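Local atomic coordinates of Sso-CP2 metallo-carboxypetidase (Sulfolobus solfataricus, PDB entry 4MMO), a protein that probably hydrolyses peptides from their carboxyl end as a zinc-dependent metallo-carboxypeptidase of the M20 family. Residues Ser16-Ala28 / Tyr69-Ser81. Numbering follows the deposited sequence.
Sequences SISATGEGIDETA and YNHYDVQPVDPIS. With SO4 (sulfate ion), chain E.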
# COMPACT_ATOMS: atom_id res chain seq x y z
N SER A 16 26.18 2.71 -10.87
CA SER A 16 26.28 3.85 -9.99
C SER A 16 24.89 4.20 -9.51
O SER A 16 24.43 5.33 -9.65
CB SER A 16 26.92 5.04 -10.72
OG SER A 16 26.34 5.20 -12.00
N ILE A 17 24.21 3.20 -8.97
CA ILE A 17 22.87 3.39 -8.44
C ILE A 17 23.00 4.10 -7.10
O ILE A 17 23.56 3.55 -6.15
CB ILE A 17 22.14 2.06 -8.29
CG1 ILE A 17 22.17 1.30 -9.62
CG2 ILE A 17 20.71 2.29 -7.83
CD1 ILE A 17 21.60 -0.11 -9.56
N SER A 18 22.51 5.33 -7.04
CA SER A 18 22.62 6.13 -5.82
C SER A 18 21.62 5.66 -4.77
O SER A 18 21.82 5.87 -3.57
CB SER A 18 22.39 7.61 -6.14
OG SER A 18 21.19 7.79 -6.87
N ALA A 19 20.53 5.04 -5.22
CA ALA A 19 19.50 4.54 -4.31
C ALA A 19 20.06 3.51 -3.34
O ALA A 19 19.66 3.47 -2.18
CB ALA A 19 18.35 3.95 -5.10
N THR A 20 20.99 2.69 -3.82
CA THR A 20 21.62 1.64 -3.01
C THR A 20 23.06 2.00 -2.68
O THR A 20 23.60 1.56 -1.66
CB THR A 20 21.60 0.29 -3.74
OG1 THR A 20 22.37 0.37 -4.95
CG2 THR A 20 20.17 -0.12 -4.09
N GLY A 21 23.69 2.80 -3.53
CA GLY A 21 25.07 3.19 -3.36
C GLY A 21 26.01 2.32 -4.17
O GLY A 21 27.23 2.46 -4.10
N GLU A 22 25.42 1.44 -4.98
CA GLU A 22 26.19 0.43 -5.71
C GLU A 22 27.01 1.04 -6.85
O GLU A 22 26.47 1.46 -7.88
CB GLU A 22 25.25 -0.64 -6.25
CG GLU A 22 25.92 -1.97 -6.54
CD GLU A 22 24.92 -3.12 -6.58
OE1 GLU A 22 23.71 -2.86 -6.72
OE2 GLU A 22 25.35 -4.29 -6.47
N GLY A 23 28.33 1.10 -6.64
CA GLY A 23 29.25 1.53 -7.67
C GLY A 23 29.50 3.03 -7.70
O GLY A 23 30.27 3.52 -8.53
N ILE A 24 28.86 3.76 -6.79
CA ILE A 24 28.99 5.21 -6.72
C ILE A 24 30.44 5.67 -6.64
O ILE A 24 30.88 6.49 -7.45
CB ILE A 24 28.20 5.77 -5.51
CG1 ILE A 24 26.70 5.65 -5.75
CG2 ILE A 24 28.57 7.24 -5.24
CD1 ILE A 24 26.15 6.53 -6.90
N ASP A 25 31.18 5.16 -5.66
CA ASP A 25 32.54 5.64 -5.42
C ASP A 25 33.49 5.32 -6.57
O ASP A 25 34.34 6.14 -6.92
CB ASP A 25 33.09 5.07 -4.11
CG ASP A 25 32.37 5.61 -2.89
OD1 ASP A 25 32.01 6.81 -2.89
OD2 ASP A 25 32.16 4.84 -1.93
N GLU A 26 33.35 4.14 -7.15
CA GLU A 26 34.18 3.76 -8.30
C GLU A 26 33.92 4.69 -9.47
O GLU A 26 34.85 5.18 -10.11
CB GLU A 26 33.88 2.31 -8.71
N THR A 27 32.64 4.94 -9.75
CA THR A 27 32.25 5.79 -10.86
C THR A 27 32.80 7.20 -10.70
O THR A 27 33.36 7.76 -11.63
CB THR A 27 30.72 5.83 -11.00
OG1 THR A 27 30.23 4.50 -11.20
CG2 THR A 27 30.30 6.72 -12.18
N ALA A 28 32.64 7.76 -9.50
CA ALA A 28 33.15 9.10 -9.22
C ALA A 28 34.66 9.18 -9.42
O ALA A 28 35.17 10.18 -9.91
CB ALA A 28 32.79 9.51 -7.80
N TYR A 69 26.52 21.51 -15.06
CA TYR A 69 26.04 20.53 -14.09
C TYR A 69 25.59 19.25 -14.79
O TYR A 69 24.85 19.28 -15.77
CB TYR A 69 24.87 21.10 -13.27
CG TYR A 69 24.11 20.07 -12.46
CD1 TYR A 69 23.05 19.37 -13.01
CD2 TYR A 69 24.45 19.81 -11.14
CE1 TYR A 69 22.35 18.43 -12.28
CE2 TYR A 69 23.74 18.87 -10.39
CZ TYR A 69 22.70 18.18 -10.97
OH TYR A 69 22.00 17.24 -10.25
N ASN A 70 26.05 18.12 -14.26
CA ASN A 70 25.55 16.80 -14.67
C ASN A 70 25.58 15.88 -13.46
O ASN A 70 26.10 16.25 -12.41
CB ASN A 70 26.40 16.22 -15.80
CG ASN A 70 26.17 16.92 -17.13
OD1 ASN A 70 27.00 17.71 -17.59
ND2 ASN A 70 25.04 16.63 -17.76
N HIS A 71 25.00 14.69 -13.58
CA HIS A 71 25.06 13.72 -12.48
C HIS A 71 25.45 12.34 -12.99
O HIS A 71 24.94 11.88 -14.01
CB HIS A 71 23.74 13.67 -11.72
CG HIS A 71 22.57 13.21 -12.54
ND1 HIS A 71 22.30 11.89 -12.77
CD2 HIS A 71 21.61 13.92 -13.18
CE1 HIS A 71 21.21 11.79 -13.51
NE2 HIS A 71 20.77 13.00 -13.77
N TYR A 72 26.37 11.70 -12.27
CA TYR A 72 26.90 10.40 -12.68
C TYR A 72 26.11 9.23 -12.10
O TYR A 72 26.31 8.09 -12.51
CB TYR A 72 28.39 10.28 -12.32
CG TYR A 72 28.70 10.37 -10.84
CD1 TYR A 72 28.69 9.23 -10.04
CD2 TYR A 72 29.02 11.58 -10.25
CE1 TYR A 72 28.98 9.31 -8.69
CE2 TYR A 72 29.32 11.67 -8.91
CZ TYR A 72 29.29 10.53 -8.13
OH TYR A 72 29.58 10.62 -6.78
N ASP A 73 25.20 9.51 -11.17
CA ASP A 73 24.37 8.46 -10.60
C ASP A 73 23.19 8.17 -11.51
O ASP A 73 22.75 9.05 -12.26
CB ASP A 73 23.87 8.84 -9.20
CG ASP A 73 22.96 10.07 -9.21
OD1 ASP A 73 23.37 11.10 -9.78
OD2 ASP A 73 21.84 10.00 -8.65
N VAL A 74 22.68 6.94 -11.45
CA VAL A 74 21.58 6.50 -12.29
C VAL A 74 20.46 5.88 -11.45
O VAL A 74 20.64 5.59 -10.27
CB VAL A 74 22.05 5.45 -13.31
CG1 VAL A 74 23.05 6.06 -14.27
CG2 VAL A 74 22.67 4.24 -12.59
N GLN A 75 19.31 5.67 -12.09
CA GLN A 75 18.17 5.04 -11.43
C GLN A 75 18.43 3.55 -11.22
O GLN A 75 19.25 2.95 -11.93
CB GLN A 75 16.91 5.22 -12.28
CG GLN A 75 16.27 6.60 -12.18
CD GLN A 75 15.16 6.67 -11.14
OE1 GLN A 75 14.33 5.77 -11.05
NE2 GLN A 75 15.15 7.74 -10.36
N PRO A 76 17.73 2.93 -10.25
CA PRO A 76 17.84 1.48 -10.07
C PRO A 76 17.34 0.75 -11.31
O PRO A 76 16.74 1.39 -12.17
CB PRO A 76 16.92 1.20 -8.87
CG PRO A 76 16.70 2.52 -8.20
CD PRO A 76 16.78 3.54 -9.30
N VAL A 77 17.58 -0.56 -11.39
CA VAL A 77 17.27 -1.32 -12.60
C VAL A 77 16.31 -2.48 -12.34
O VAL A 77 16.06 -3.30 -13.23
CB VAL A 77 18.55 -1.85 -13.28
CG1 VAL A 77 19.45 -0.69 -13.66
CG2 VAL A 77 19.29 -2.82 -12.37
N ASP A 78 15.78 -2.56 -11.13
CA ASP A 78 14.83 -3.62 -10.79
C ASP A 78 13.48 -3.33 -11.44
O ASP A 78 13.04 -2.19 -11.47
CB ASP A 78 14.68 -3.72 -9.28
CG ASP A 78 16.00 -4.01 -8.58
OD1 ASP A 78 16.48 -5.17 -8.66
OD2 ASP A 78 16.55 -3.09 -7.94
N PRO A 79 12.80 -4.37 -11.96
CA PRO A 79 13.19 -5.79 -11.94
C PRO A 79 14.06 -6.19 -13.13
O PRO A 79 13.69 -5.94 -14.28
CB PRO A 79 11.84 -6.51 -11.99
CG PRO A 79 10.86 -5.52 -12.59
CD PRO A 79 11.54 -4.18 -12.69
N ILE A 80 15.19 -6.83 -12.85
CA ILE A 80 16.17 -7.21 -13.87
C ILE A 80 15.54 -8.08 -14.96
O ILE A 80 16.02 -8.10 -16.09
CB ILE A 80 17.38 -7.94 -13.23
CG1 ILE A 80 18.32 -6.95 -12.55
CG2 ILE A 80 18.20 -8.71 -14.28
CD1 ILE A 80 17.78 -6.35 -11.27
N SER A 81 14.48 -8.80 -14.60
CA SER A 81 13.85 -9.73 -15.53
C SER A 81 13.28 -9.03 -16.78
O SER A 81 13.26 -9.62 -17.86
CB SER A 81 12.73 -10.51 -14.83
OG SER A 81 11.74 -9.63 -14.33
S SO4 E . 31.02 1.87 -4.13
O1 SO4 E . 31.64 1.38 -2.90
O2 SO4 E . 32.04 2.02 -5.17
O3 SO4 E . 30.01 0.91 -4.57
O4 SO4 E . 30.38 3.16 -3.87
O HOH W 1 19.42 5.37 -7.72
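The backbones of I17 and V74 meet in a single beta bridge, in which V74 N gives a hydrogen bond of 3.0 Å to S16 O, joining the loop before helix 24-39 to the loop that leaves strand 65-71, the strand ending at the zinc ligand H71, in this M20 catalytic domain. Side chains extend the seam in both directions. S16 OG, turned between its backbone N and carbonyl carbon (chi1 45°), donates to Y72 O within the carbonyl plane. I17 CG2 lies 3.7 Å from P76 CA, and A19 CB touches P76 CG beside it. At the other end the Y72 ring packs against the first turn of helix 24-39, with A28 CA over one face, offset toward the rim: A28 CB approaches Y72 CZ at 3.7 Å, T27 CG2 comes obliquely to Y72 CD1, and the I24 side chain crosses that of Y72 at about a right angle, while F11 also touches the ring and the Y72 hydroxyl is hydrogen-bonded to P52 O. Cutting Y72 back to alanine would probably open a gap beside I24, T27 and A28 and leave P52 O without its hydroxyl partner. The contact also reaches the metal site's second shell. H71, which binds zinc with D104 and E163, has its ring oriented by a hydrogen bond from H71 ND1 to D73 O, 2.9 Å long and in the ring plane. D73 is itself held by E138 N at OD2, the same oxygen whose anti lone pair takes the hydrogen bond from S18 OG at 2.9 Å.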